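Local coordinates for beta-porphyranase A (Bacteroides plebeius, PDB 4AW7), which hydrolyses the beta-(1->4) linkages between D-galactose and L-galactose-6-sulfate in the red-algal polysaccharide porphyran, releasing mostly disaccharides, at residues Ala199-Asn204 against Ser542-Phe547; Asn206-Arg211 against Leu251-Ala256; Met214-Ala219 against Asp224-His229; Met305-Asn310 against Ser506-Ile511. All coordinates share one frame; numbering follows the deposited sequence. Where two conformers were deposited one is given.

Contact 1 (Ala199-Asn204 against Ser542-Phe547)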
loop_
_atom_site.group_PDB
_atom_site.type_symbol
_atom_site.label_atom_id
_atom_site.label_comp_id
_atom_site.label_asym_id
_atom_site.label_seq_id
_atom_site.Cartn_x
_atom_site.Cartn_y
_atom_site.Cartn_z
ATOM N N ALA A 199 12.325 5.044 5.380
ATOM C CA ALA A 199 13.648 4.445 5.582
ATOM C C ALA A 199 13.856 4.109 7.045
ATOM O O ALA A 199 14.747 4.653 7.725
ATOM C CB ALA A 199 14.744 5.368 5.019
ATOM N N TRP A 200 13.007 3.235 7.586
ATOM C CA TRP A 200 13.013 2.904 9.002
ATOM C C TRP A 200 14.411 2.580 9.502
ATOM O O TRP A 200 14.800 2.951 10.645
ATOM C CB TRP A 200 12.079 1.747 9.304
ATOM C CG TRP A 200 10.636 1.904 8.868
ATOM C CD1 TRP A 200 9.782 0.848 8.671
ATOM C CD2 TRP A 200 9.837 3.104 8.664
ATOM N NE1 TRP A 200 8.541 1.301 8.345
ATOM C CE2 TRP A 200 8.533 2.677 8.342
ATOM C CE3 TRP A 200 10.082 4.484 8.703
ATOM C CZ2 TRP A 200 7.506 3.579 8.029
ATOM C CZ3 TRP A 200 9.058 5.361 8.396
ATOM C CH2 TRP A 200 7.794 4.906 8.052
ATOM N N GLU A 201 15.153 1.841 8.694
ATOM C CA GLU A 201 16.485 1.369 9.013
ATOM C C GLU A 201 17.552 2.456 9.109
ATOM O O GLU A 201 18.637 2.156 9.644
ATOM C CB GLU A 201 16.934 0.350 7.946
ATOM C CG GLU A 201 17.307 0.886 6.548
ATOM C CD GLU A 201 16.153 1.275 5.631
ATOM O OE1 GLU A 201 14.978 1.190 6.002
ATOM O OE2 GLU A 201 16.427 1.645 4.484
ATOM N N ASP A 202 17.350 3.650 8.559
ATOM C CA ASP A 202 18.414 4.658 8.555
ATOM C C ASP A 202 18.923 4.949 9.959
ATOM O O ASP A 202 18.188 4.971 10.941
ATOM C CB ASP A 202 17.972 5.958 7.895
ATOM C CG ASP A 202 18.204 6.024 6.409
ATOM O OD1 ASP A 202 18.706 5.066 5.813
ATOM O OD2 ASP A 202 17.839 7.075 5.814
ATOM N N GLY A 203 20.231 5.155 10.042
ATOM C CA GLY A 203 20.838 5.505 11.312
ATOM C C GLY A 203 20.724 4.403 12.342
ATOM O O GLY A 203 20.449 4.646 13.510
ATOM N N ASN A 204 20.828 3.150 11.887
ATOM C CA ASN A 204 20.690 2.031 12.804
ATOM C C ASN A 204 19.315 2.034 13.466
ATOM O O ASN A 204 19.184 1.751 14.649
ATOM C CB ASN A 204 21.770 2.117 13.886
ATOM C CG ASN A 204 22.176 0.782 14.390
ATOM O OD1 ASN A 204 22.206 -0.187 13.623
ATOM N ND2 ASN A 204 22.548 0.714 15.669
ATOM N N SER A 542 21.235 -5.045 -3.752
ATOM C CA SER A 542 22.701 -4.972 -3.795
ATOM C C SER A 542 23.205 -3.548 -3.949
ATOM O O SER A 542 24.365 -3.297 -3.626
ATOM C CB SER A 542 23.267 -5.840 -4.920
ATOM O OG SER A 542 22.887 -7.181 -4.763
ATOM N N ASN A 543 22.369 -2.650 -4.452
ATOM C CA ASN A 543 22.718 -1.233 -4.652
ATOM C C ASN A 543 22.312 -0.361 -3.469
ATOM O O ASN A 543 22.263 0.890 -3.571
ATOM C CB ASN A 543 22.106 -0.706 -5.948
ATOM C CG ASN A 543 20.574 -0.560 -5.878
ATOM O OD1 ASN A 543 19.884 -1.204 -5.079
ATOM N ND2 ASN A 543 20.049 0.336 -6.704
ATOM N N ARG A 544 21.946 -1.019 -2.371
ATOM C CA ARG A 544 21.648 -0.320 -1.137
ATOM C C ARG A 544 22.810 -0.661 -0.195
ATOM O O ARG A 544 23.390 -1.729 -0.256
ATOM C CB ARG A 544 20.246 -0.757 -0.610
ATOM C CG ARG A 544 19.037 -0.163 -1.411
ATOM C CD ARG A 544 17.653 -0.786 -1.099
ATOM N NE ARG A 544 17.496 -0.890 0.340
ATOM C CZ ARG A 544 16.921 0.003 1.146
ATOM N NH1 ARG A 544 16.353 1.102 0.689
ATOM N NH2 ARG A 544 16.946 -0.218 2.432
ATOM N N ASN A 545 23.132 0.216 0.691
ATOM C CA ASN A 545 24.082 -0.056 1.722
ATOM C C ASN A 545 23.476 -0.893 2.850
ATOM O O ASN A 545 24.163 -1.748 3.460
ATOM C CB ASN A 545 24.553 1.314 2.254
ATOM C CG ASN A 545 25.454 1.208 3.470
ATOM O OD1 ASN A 545 26.477 0.549 3.429
ATOM N ND2 ASN A 545 25.075 1.887 4.554
ATOM N N ILE A 546 22.174 -0.680 3.128
ATOM C CA ILE A 546 21.465 -1.434 4.146
ATOM C C ILE A 546 20.387 -2.227 3.466
ATOM O O ILE A 546 19.549 -1.668 2.751
ATOM C CB ILE A 546 20.821 -0.532 5.233
ATOM C CG1 ILE A 546 21.848 0.467 5.803
ATOM C CG2 ILE A 546 20.158 -1.416 6.290
ATOM C CD1 ILE A 546 21.202 1.688 6.467
ATOM N N PHE A 547 20.388 -3.530 3.703
ATOM C CA PHE A 547 19.269 -4.372 3.316
ATOM C C PHE A 547 18.178 -4.187 4.346
ATOM O O PHE A 547 18.398 -4.340 5.530
ATOM C CB PHE A 547 19.641 -5.848 3.313
ATOM C CG PHE A 547 18.484 -6.781 2.978
ATOM C CD1 PHE A 547 18.157 -7.021 1.687
ATOM C CD2 PHE A 547 17.703 -7.329 3.983
ATOM C CE1 PHE A 547 17.085 -7.853 1.362
ATOM C CE2 PHE A 547 16.631 -8.184 3.660
ATOM C CZ PHE A 547 16.345 -8.422 2.361
HETATM O O HOH W 1 15.279 3.161 2.467
#
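The Arg544 guanidinium takes the carboxylate of Glu201 at its edge, where OE2 lies close to the guanidinium plane. Seen from Glu201 the approach is different: NH2 of Arg544 comes to OE2 from above the carboxylate plane, and the two flat groups are turned 58° against each other. The salt bridge is short all the same, 2.8 Å from Arg544 NH2 to Glu201 OE2. A water, also at the guanidinium edge, donates to Glu201 OE2 and accepts from Arg544 NH1, closing a ring. Arg544 NH2 also bonds, less straight, to Ile546 O at 3.0 Å, and NE to Gln541 OE1; with the salt bridge these should limit the group's rotation. Beside the salt bridge, Glu201 CG packs on Ile546 CG2 at 3.7 Å, and a bend at chi2 (-77°) then turns the carboxylate to Arg544. The type I turn Ala199-Asp202, which follows strand 189-195 of the catalytic barrel, thereby meets the start of edge strand 546-555 in the C-terminal beta domain, beside helix 245-262, whose Asn246 touches Arg544.

Contact 2 (Asn206-Arg211 against Leu251-Ala256). With K (potassium ion), chain F.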
loop_
_atom_site.group_PDB
_atom_site.type_symbol
_atom_site.label_atom_id
_atom_site.label_comp_id
_atom_site.label_asym_id
_atom_site.label_seq_id
_atom_site.Cartn_x
_atom_site.Cartn_y
_atom_site.Cartn_z
ATOM N N ASN A 206 17.558 4.667 14.003
ATOM C CA ASN A 206 17.253 5.998 14.556
ATOM C C ASN A 206 16.125 6.664 13.792
ATOM O O ASN A 206 15.312 7.387 14.373
ATOM C CB ASN A 206 18.481 6.909 14.549
ATOM C CG ASN A 206 18.216 8.231 15.238
ATOM O OD1 ASN A 206 18.039 8.242 16.441
ATOM N ND2 ASN A 206 18.132 9.325 14.476
ATOM N N TYR A 207 16.058 6.435 12.493
ATOM C CA TYR A 207 15.036 7.062 11.669
ATOM C C TYR A 207 13.637 6.561 12.091
ATOM O O TYR A 207 12.747 7.355 12.355
ATOM C CB TYR A 207 15.323 6.871 10.179
ATOM C CG TYR A 207 14.387 7.680 9.330
ATOM C CD1 TYR A 207 13.156 7.208 8.899
ATOM C CD2 TYR A 207 14.750 8.971 8.953
ATOM C CE1 TYR A 207 12.321 7.999 8.160
ATOM C CE2 TYR A 207 13.910 9.753 8.184
ATOM C CZ TYR A 207 12.691 9.256 7.780
ATOM O OH TYR A 207 11.845 10.068 7.049
ATOM N N TRP A 208 13.453 5.253 12.153
ATOM C CA TRP A 208 12.249 4.674 12.711
ATOM C C TRP A 208 11.943 5.337 14.068
ATOM O O TRP A 208 10.846 5.811 14.305
ATOM C CB TRP A 208 12.412 3.166 12.938
ATOM C CG TRP A 208 11.336 2.580 13.804
ATOM C CD1 TRP A 208 11.464 2.232 15.101
ATOM C CD2 TRP A 208 9.982 2.284 13.444
ATOM N NE1 TRP A 208 10.287 1.757 15.586
ATOM C CE2 TRP A 208 9.351 1.785 14.586
ATOM C CE3 TRP A 208 9.243 2.396 12.255
ATOM C CZ2 TRP A 208 8.014 1.407 14.593
ATOM C CZ3 TRP A 208 7.931 1.998 12.257
ATOM C CH2 TRP A 208 7.318 1.534 13.432
ATOM N N ASN A 209 12.932 5.359 14.980
ATOM C CA ASN A 209 12.669 5.821 16.318
ATOM C C ASN A 209 12.187 7.249 16.377
ATOM O O ASN A 209 11.293 7.573 17.185
ATOM C CB ASN A 209 13.914 5.706 17.212
ATOM C CG ASN A 209 14.263 4.295 17.595
ATOM O OD1 ASN A 209 13.422 3.404 17.584
ATOM N ND2 ASN A 209 15.534 4.080 17.967
ATOM N N THR A 210 12.711 8.101 15.506
ATOM C CA THR A 210 12.462 9.527 15.599
ATOM C C THR A 210 11.406 10.053 14.624
ATOM O O THR A 210 10.984 11.195 14.738
ATOM C CB THR A 210 13.788 10.309 15.426
ATOM O OG1 THR A 210 14.373 9.992 14.153
ATOM C CG2 THR A 210 14.762 10.003 16.553
ATOM N N ARG A 211 10.952 9.191 13.690
ATOM C CA ARG A 211 9.910 9.555 12.744
ATOM C C ARG A 211 8.669 8.713 13.043
ATOM O O ARG A 211 7.837 9.133 13.824
ATOM C CB ARG A 211 10.423 9.478 11.287
ATOM C CG ARG A 211 11.187 10.700 10.808
ATOM C CD ARG A 211 12.544 10.888 11.441
ATOM N NE ARG A 211 13.286 11.942 10.755
ATOM C CZ ARG A 211 14.478 12.381 11.123
ATOM N NH1 ARG A 211 15.058 11.927 12.207
ATOM N NH2 ARG A 211 15.103 13.257 10.372
ATOM N N LEU A 251 5.844 -1.982 5.842
ATOM C CA LEU A 251 4.489 -2.063 6.362
ATOM C C LEU A 251 4.363 -3.023 7.531
ATOM O O LEU A 251 3.652 -2.738 8.496
ATOM C CB LEU A 251 3.498 -2.408 5.231
ATOM C CG LEU A 251 3.458 -1.422 4.060
ATOM C CD1 LEU A 251 2.439 -1.918 3.053
ATOM C CD2 LEU A 251 3.178 0.007 4.490
ATOM N N ASP A 252 5.105 -4.128 7.493
ATOM C CA ASP A 252 5.127 -5.021 8.641
ATOM C C ASP A 252 5.612 -4.320 9.906
ATOM O O ASP A 252 5.115 -4.622 10.987
ATOM C CB ASP A 252 6.014 -6.244 8.387
ATOM C CG ASP A 252 5.350 -7.350 7.601
ATOM O OD1 ASP A 252 4.288 -7.126 6.974
ATOM O OD2 ASP A 252 5.880 -8.502 7.625
ATOM N N MET A 253 6.559 -3.388 9.796
ATOM C CA MET A 253 7.047 -2.741 11.018
ATOM C C MET A 253 5.989 -1.888 11.682
ATOM O O MET A 253 5.872 -1.838 12.904
ATOM C CB MET A 253 8.297 -1.934 10.778
ATOM C CG MET A 253 9.074 -1.638 12.049
ATOM S SD MET A 253 10.749 -1.028 11.673
ATOM C CE MET A 253 11.459 -1.067 13.338
ATOM N N VAL A 254 5.238 -1.168 10.842
ATOM C CA VAL A 254 4.110 -0.345 11.350
ATOM C C VAL A 254 3.109 -1.238 12.091
ATOM O O VAL A 254 2.681 -0.919 13.192
ATOM C CB VAL A 254 3.472 0.491 10.239
ATOM C CG1 VAL A 254 2.236 1.222 10.721
ATOM C CG2 VAL A 254 4.482 1.443 9.631
ATOM N N GLU A 255 2.727 -2.348 11.462
ATOM C CA GLU A 255 1.777 -3.272 12.097
ATOM C C GLU A 255 2.338 -3.841 13.397
ATOM O O GLU A 255 1.635 -3.924 14.416
ATOM C CB GLU A 255 1.447 -4.423 11.135
ATOM C CG GLU A 255 0.670 -4.018 9.911
ATOM C CD GLU A 255 0.373 -5.180 8.948
ATOM O OE1 GLU A 255 0.641 -6.351 9.304
ATOM O OE2 GLU A 255 -0.196 -4.981 7.827
ATOM N N ALA A 256 3.595 -4.287 13.348
ATOM C CA ALA A 256 4.214 -4.936 14.498
ATOM C C ALA A 256 4.294 -3.991 15.686
ATOM O O ALA A 256 3.990 -4.408 16.823
ATOM C CB ALA A 256 5.599 -5.439 14.101
HETATM K K K F . 9.089 9.416 6.430
#
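Met253 lays its thioether across one face of the Trp208 indole, in a Met-aromatic contact. The methyl Met253 CE sits over the five-membered ring of Trp208, 3.5 Å from its centroid and only 4° off the normal, which makes it a CH-pi contact as well. Met253 SD follows over the six-membered ring of Trp208, 4.0 Å from that centroid, and Met253 CG lies near the rim of the same ring, 3.8 Å from Trp208 CZ3. The Met253 chain can run along the indole in this way because it is extended throughout: CG stands anti to the backbone N (chi1 -161°) and the later torsions stay near 180°. Val254 adds a looser touch, its CG2 4.4 Å from Trp208 CZ3.

The short helix 206-210 is thus packed against helix 245-262 by one indole. Trp208 NE1 is bonded to Tyr481 OH of strand 469-484, and Trp200 meets the ring edge-to-face. One residue earlier, Tyr207 turns elsewhere: its OH binds a potassium ion at 2.9 Å, together with Tyr193 OH and Tyr197 O, while Arg211 CD lies over one of its ring faces.

Chemically, the contact is apolar, probably mostly dispersion between the Met253 thioether and the indole face, with Val254 at its border. With all three touching residues buried and the indole N-H given a hydroxyl partner, the tryptophan can sit inside the protein without leaving its one polar atom unpaired.

Contact 3 (Met214-Ala219 against Asp224-His229). With GLA (alpha-D-galactopyranose), chain B.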
loop_
_atom_site.group_PDB
_atom_site.type_symbol
_atom_site.label_atom_id
_atom_site.label_comp_id
_atom_site.label_asym_id
_atom_site.label_seq_id
_atom_site.Cartn_x
_atom_site.Cartn_y
_atom_site.Cartn_z
ATOM N N MET A 214 7.929 7.745 16.757
ATOM C CA MET A 214 7.528 8.938 17.474
ATOM C C MET A 214 6.099 9.332 17.118
ATOM O O MET A 214 5.306 9.672 17.999
ATOM C CB MET A 214 8.524 10.060 17.191
ATOM C CG MET A 214 8.247 11.372 17.948
ATOM S SD MET A 214 7.126 12.492 17.133
ATOM C CE MET A 214 8.242 13.196 15.891
ATOM N N PHE A 215 5.736 9.232 15.834
ATOM C CA PHE A 215 4.367 9.507 15.421
ATOM C C PHE A 215 3.370 8.585 16.083
ATOM O O PHE A 215 2.338 9.035 16.628
ATOM C CB PHE A 215 4.242 9.432 13.890
ATOM C CG PHE A 215 2.886 9.795 13.406
ATOM C CD1 PHE A 215 2.501 11.116 13.333
ATOM C CD2 PHE A 215 1.949 8.814 13.054
ATOM C CE1 PHE A 215 1.217 11.466 12.965
ATOM C CE2 PHE A 215 0.669 9.172 12.679
ATOM C CZ PHE A 215 0.302 10.503 12.643
ATOM N N ILE A 216 3.650 7.288 16.047
ATOM C CA ILE A 216 2.773 6.327 16.672
ATOM C C ILE A 216 2.640 6.598 18.171
ATOM O O ILE A 216 1.538 6.553 18.724
ATOM C CB ILE A 216 3.200 4.879 16.368
ATOM C CG1 ILE A 216 3.044 4.597 14.860
ATOM C CG2 ILE A 216 2.387 3.881 17.182
ATOM C CD1 ILE A 216 3.645 3.283 14.390
ATOM N N ASP A 217 3.748 6.906 18.833
ATOM C CA ASP A 217 3.717 7.162 20.279
ATOM C C ASP A 217 2.955 8.431 20.635
ATOM O O ASP A 217 2.208 8.463 21.602
ATOM C CB ASP A 217 5.159 7.263 20.805
ATOM C CG ASP A 217 5.873 5.943 20.842
ATOM O OD1 ASP A 217 5.209 4.865 20.867
ATOM O OD2 ASP A 217 7.127 5.972 20.904
ATOM N N ARG A 218 3.145 9.492 19.882
ATOM C CA ARG A 218 2.711 10.825 20.263
ATOM C C ARG A 218 1.355 11.217 19.659
ATOM O O ARG A 218 0.599 11.953 20.266
ATOM C CB ARG A 218 3.796 11.839 19.887
ATOM C CG ARG A 218 3.635 13.267 20.322
ATOM C CD ARG A 218 4.984 13.978 20.194
ATOM N NE ARG A 218 4.866 15.381 20.539
ATOM C CZ ARG A 218 5.796 16.075 21.185
ATOM N NH1 ARG A 218 6.935 15.501 21.560
ATOM N NH2 ARG A 218 5.590 17.361 21.439
ATOM N N ALA A 219 1.029 10.741 18.464
ATOM C CA ALA A 219 -0.272 10.944 17.826
ATOM C C ALA A 219 -1.081 9.673 17.582
ATOM O O ALA A 219 -2.279 9.778 17.289
ATOM C CB ALA A 219 -0.097 11.693 16.495
ATOM N N ASP A 224 -6.956 6.887 13.334
ATOM C CA ASP A 224 -7.619 5.657 12.916
ATOM C C ASP A 224 -6.705 4.714 12.151
ATOM O O ASP A 224 -6.894 3.491 12.159
ATOM C CB ASP A 224 -8.841 6.006 12.105
ATOM C CG ASP A 224 -9.839 6.796 12.912
ATOM O OD1 ASP A 224 -10.370 6.192 13.869
ATOM O OD2 ASP A 224 -10.066 7.972 12.636
ATOM N N GLY A 225 -5.686 5.256 11.477
ATOM C CA GLY A 225 -4.733 4.433 10.736
ATOM C C GLY A 225 -3.493 5.180 10.351
ATOM O O GLY A 225 -3.387 6.365 10.618
ATOM N N PHE A 226 -2.566 4.423 9.784
ATOM C CA PHE A 226 -1.221 4.942 9.489
ATOM C C PHE A 226 -0.988 4.909 8.009
ATOM O O PHE A 226 -1.284 3.919 7.341
ATOM C CB PHE A 226 -0.165 4.144 10.256
ATOM C CG PHE A 226 -0.373 4.245 11.751
ATOM C CD1 PHE A 226 -0.240 5.472 12.387
ATOM C CD2 PHE A 226 -0.715 3.147 12.507
ATOM C CE1 PHE A 226 -0.478 5.598 13.747
ATOM C CE2 PHE A 226 -0.964 3.276 13.876
ATOM C CZ PHE A 226 -0.840 4.501 14.486
ATOM N N SER A 227 -0.417 5.994 7.489
ATOM C CA SER A 227 -0.241 6.172 6.064
ATOM C C SER A 227 1.203 6.419 5.667
ATOM O O SER A 227 1.943 7.141 6.333
ATOM C CB SER A 227 -1.140 7.288 5.548
ATOM O OG SER A 227 -0.813 8.559 6.043
ATOM N N VAL A 228 1.568 5.808 4.538
ATOM C CA VAL A 228 2.871 5.895 3.944
ATOM C C VAL A 228 2.730 5.956 2.428
ATOM O O VAL A 228 1.725 5.545 1.860
ATOM C CB VAL A 228 3.789 4.753 4.358
ATOM C CG1 VAL A 228 3.899 4.569 5.900
ATOM C CG2 VAL A 228 3.406 3.547 3.699
ATOM N N HIS A 229 3.775 6.460 1.784
ATOM C CA HIS A 229 3.918 6.473 0.338
ATOM C C HIS A 229 4.963 5.452 -0.064
ATOM O O HIS A 229 6.017 5.350 0.599
ATOM C CB HIS A 229 4.355 7.857 -0.121
ATOM C CG HIS A 229 3.350 8.919 0.185
ATOM N ND1 HIS A 229 3.618 10.272 0.080
ATOM C CD2 HIS A 229 2.073 8.808 0.618
ATOM C CE1 HIS A 229 2.504 10.925 0.400
ATOM N NE2 HIS A 229 1.566 10.065 0.733
HETATM C C1 GLA B . 5.371 12.511 -2.956
HETATM C C2 GLA B . 4.508 13.773 -3.143
HETATM C C3 GLA B . 3.951 13.853 -4.553
HETATM C C4 GLA B . 5.000 13.562 -5.596
HETATM C C5 GLA B . 5.663 12.208 -5.290
HETATM C C6 GLA B . 6.527 11.747 -6.521
HETATM O O1 GLA B . 4.703 11.339 -2.756
HETATM O O2 GLA B . 3.452 13.804 -2.129
HETATM O O3 GLA B . 3.501 15.146 -4.859
HETATM O O4 GLA B . 5.984 14.614 -5.612
HETATM O O5 GLA B . 6.352 12.396 -3.970
HETATM O O6 GLA B . 5.661 10.914 -7.410
#
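Phe226 meets Phe215 and Ile216 where helix 212-219 packs on strand 225-233, a helix-to-strand step of the parallel beta/alpha-barrel that forms the catalytic domain. Ile216 comes over one face of the Phe226 ring: CG1 is 4.0 Å from the ring centroid and 20° off its normal, a CH-pi contact displaced toward CE1 and CZ. Phe215 works at the rim instead. Its CE2 reaches Phe226 CD1 at 3.8 Å, each ring presenting an edge to the other, so this is neither a face stack nor a T-shaped pair.

With chi1 at -176°, Phe215 directs its ring from the helix toward the strand. Further out, Tyr171 meets Phe215 edge-to-face and Val168 of helix 160-179 lies against it, whereas Val254 and Ser258 of helix 245-262 touch Phe226. Asp217 bridges to Lys213 within its own helix and to Lys261 of helix 245-262, which ties the two helices.

Three residues along the strand from Phe226, His229 reaches the substrate cleft. There it contributes to galactose binding and hydrogen-bonds through ND1 to Glu146, the inferred proton donor; that same His229 ND1 lies 3.2 Å from O1 of the bound alpha-D-galactopyranose.

Contact 4 (Met305-Asn310 against Ser506-Ile511)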
loop_
_atom_site.group_PDB
_atom_site.type_symbol
_atom_site.label_atom_id
_atom_site.label_comp_id
_atom_site.label_asym_id
_atom_site.label_seq_id
_atom_site.Cartn_x
_atom_site.Cartn_y
_atom_site.Cartn_z
ATOM N N MET A 305 -3.028 -6.165 -1.888
ATOM C CA MET A 305 -4.173 -7.072 -1.898
ATOM C C MET A 305 -4.145 -8.041 -0.729
ATOM O O MET A 305 -5.178 -8.332 -0.114
ATOM C CB MET A 305 -4.250 -7.827 -3.225
ATOM C CG MET A 305 -4.810 -6.944 -4.347
ATOM S SD MET A 305 -4.768 -7.840 -5.906
ATOM C CE MET A 305 -5.852 -6.832 -6.882
ATOM N N GLU A 306 -2.947 -8.523 -0.392
ATOM C CA GLU A 306 -2.752 -9.443 0.727
ATOM C C GLU A 306 -2.876 -8.761 2.084
ATOM O O GLU A 306 -2.807 -9.463 3.108
ATOM C CB GLU A 306 -1.395 -10.108 0.615
ATOM C CG GLU A 306 -1.343 -11.184 -0.451
ATOM C CD GLU A 306 -2.216 -12.385 -0.104
ATOM O OE1 GLU A 306 -1.980 -12.999 0.950
ATOM O OE2 GLU A 306 -3.135 -12.732 -0.861
ATOM N N ARG A 307 -3.137 -7.470 2.127
ATOM C CA ARG A 307 -3.343 -6.727 3.355
ATOM C C ARG A 307 -4.771 -6.158 3.469
ATOM O O ARG A 307 -5.031 -5.270 4.285
ATOM C CB ARG A 307 -2.328 -5.598 3.502
ATOM C CG ARG A 307 -0.888 -6.070 3.477
ATOM C CD ARG A 307 0.038 -4.947 3.801
ATOM N NE ARG A 307 1.434 -5.345 3.640
ATOM C CZ ARG A 307 2.298 -5.653 4.607
ATOM N NH1 ARG A 307 1.973 -5.546 5.886
ATOM N NH2 ARG A 307 3.520 -6.033 4.268
ATOM N N GLN A 308 -5.700 -6.634 2.632
ATOM C CA GLN A 308 -7.001 -5.957 2.539
ATOM C C GLN A 308 -7.700 -5.799 3.891
ATOM O O GLN A 308 -8.369 -4.795 4.143
ATOM C CB GLN A 308 -7.922 -6.680 1.559
ATOM C CG GLN A 308 -9.136 -5.850 1.186
ATOM C CD GLN A 308 -10.108 -6.624 0.345
ATOM O OE1 GLN A 308 -9.822 -6.967 -0.809
ATOM N NE2 GLN A 308 -11.295 -6.893 0.902
ATOM N N ASP A 309 -7.580 -6.807 4.742
ATOM C CA ASP A 309 -8.193 -6.807 6.054
ATOM C C ASP A 309 -7.591 -5.806 7.009
ATOM O O ASP A 309 -8.182 -5.546 8.069
ATOM C CB ASP A 309 -8.169 -8.203 6.693
ATOM C CG ASP A 309 -6.807 -8.833 6.781
ATOM O OD1 ASP A 309 -5.918 -8.556 5.972
ATOM O OD2 ASP A 309 -6.632 -9.694 7.679
ATOM N N ASN A 310 -6.435 -5.262 6.675
ATOM C CA ASN A 310 -5.816 -4.180 7.443
ATOM C C ASN A 310 -5.472 -2.958 6.593
ATOM O O ASN A 310 -4.507 -2.250 6.880
ATOM C CB ASN A 310 -4.572 -4.661 8.189
ATOM C CG ASN A 310 -4.222 -3.735 9.345
ATOM O OD1 ASN A 310 -5.108 -3.258 10.056
ATOM N ND2 ASN A 310 -2.913 -3.388 9.487
ATOM N N SER A 506 3.835 -19.669 7.606
ATOM C CA SER A 506 5.124 -19.058 7.304
ATOM C C SER A 506 5.486 -18.031 8.367
ATOM O O SER A 506 4.623 -17.485 9.051
ATOM C CB SER A 506 5.136 -18.399 5.958
ATOM O OG SER A 506 4.199 -17.370 5.938
ATOM N N LEU A 507 6.790 -17.786 8.473
ATOM C CA LEU A 507 7.322 -16.695 9.269
ATOM C C LEU A 507 7.679 -15.540 8.321
ATOM O O LEU A 507 8.382 -15.745 7.321
ATOM C CB LEU A 507 8.593 -17.168 9.985
ATOM C CG LEU A 507 9.413 -16.081 10.680
ATOM C CD1 LEU A 507 8.707 -15.483 11.864
ATOM C CD2 LEU A 507 10.779 -16.673 11.034
ATOM N N ARG A 508 7.187 -14.336 8.640
ATOM C CA ARG A 508 7.585 -13.116 7.923
ATOM C C ARG A 508 8.672 -12.480 8.776
ATOM O O ARG A 508 8.387 -11.831 9.793
ATOM C CB ARG A 508 6.397 -12.207 7.811
ATOM C CG ARG A 508 5.231 -12.781 7.034
ATOM C CD ARG A 508 4.041 -11.878 7.011
ATOM N NE ARG A 508 4.258 -10.574 6.378
ATOM C CZ ARG A 508 4.127 -10.319 5.101
ATOM N NH1 ARG A 508 3.764 -11.234 4.244
ATOM N NH2 ARG A 508 4.347 -9.068 4.703
ATOM N N MET A 509 9.930 -12.693 8.373
ATOM C CA MET A 509 11.090 -12.253 9.138
ATOM C C MET A 509 11.651 -10.999 8.488
ATOM O O MET A 509 12.196 -11.095 7.379
ATOM C CB MET A 509 12.133 -13.374 9.121
ATOM C CG MET A 509 13.452 -13.015 9.725
ATOM S SD MET A 509 14.721 -14.274 9.677
ATOM C CE MET A 509 15.031 -14.348 7.920
ATOM N N SER A 510 11.523 -9.864 9.164
ATOM C CA SER A 510 12.047 -8.608 8.629
ATOM C C SER A 510 13.331 -8.238 9.340
ATOM O O SER A 510 13.366 -8.232 10.584
ATOM C CB SER A 510 11.011 -7.485 8.691
ATOM O OG SER A 510 9.863 -7.731 7.871
ATOM N N ILE A 511 14.326 -7.901 8.509
ATOM C CA ILE A 511 15.656 -7.554 9.012
ATOM C C ILE A 511 16.154 -6.308 8.306
ATOM O O ILE A 511 15.889 -6.076 7.130
ATOM C CB ILE A 511 16.671 -8.714 8.874
ATOM C CG1 ILE A 511 16.841 -9.129 7.427
ATOM C CG2 ILE A 511 16.242 -9.902 9.753
ATOM C CD1 ILE A 511 17.961 -10.202 7.192
#
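Arg307 meets Arg508 where the loop after helix 293-305 of the catalytic beta/alpha-barrel faces strand 503-514 of the C-terminal beta domain. From CB, the Arg307 chain leaves beside its backbone N and runs straight through CG and CD to NE, chi2 and chi3 both close to 180°. NE bonds back to Asn303 OD1 in the preceding helix. CZ then packs against CB of Leu251 from helix 245-262. NH1 is held by two carboxylates of the same helix, those of Asp252 and Glu255. At the last atom, NH2 faces NH2 of Arg508.

Arg508 arrives from the strand with a bend at chi3 of 62°, and the two guanidinium planes stand almost perpendicular, 85° apart. Both nitrogens are donors, so nothing bonds them directly; Glu248 OE1 accepts a salt bridge from each and probably offsets the like charges. Arg508 NE is in turn salt-bridged to Asp252 OD2. Two buried arginines and three acids from one helix therefore make a network joining the domains, far from the annotated sites. At its centre the Arg307 NH2 to Arg508 NH2 separation is 3.2 Å.

From the N terminus, contact 1 opens first, at the loop after strand 189-195, and closes last, at strand 546-555; the other three contacts all lie within this long span. Contact 2 joins helix 206-210 to helix 245-262, and contact 3 sits inside it as a short local closure, four residues between its segments. Contact 4 opens only after contact 2 has closed, so those two run in series and none of the four cross. Contacts 2 and 3 lie within the barrel domain, helix on helix and helix on strand, while contacts 1 and 4 fasten it to neighbouring strands, 546-555 and 503-514, of one sheet. Helix 245-262 links contacts 2 and 4 directly.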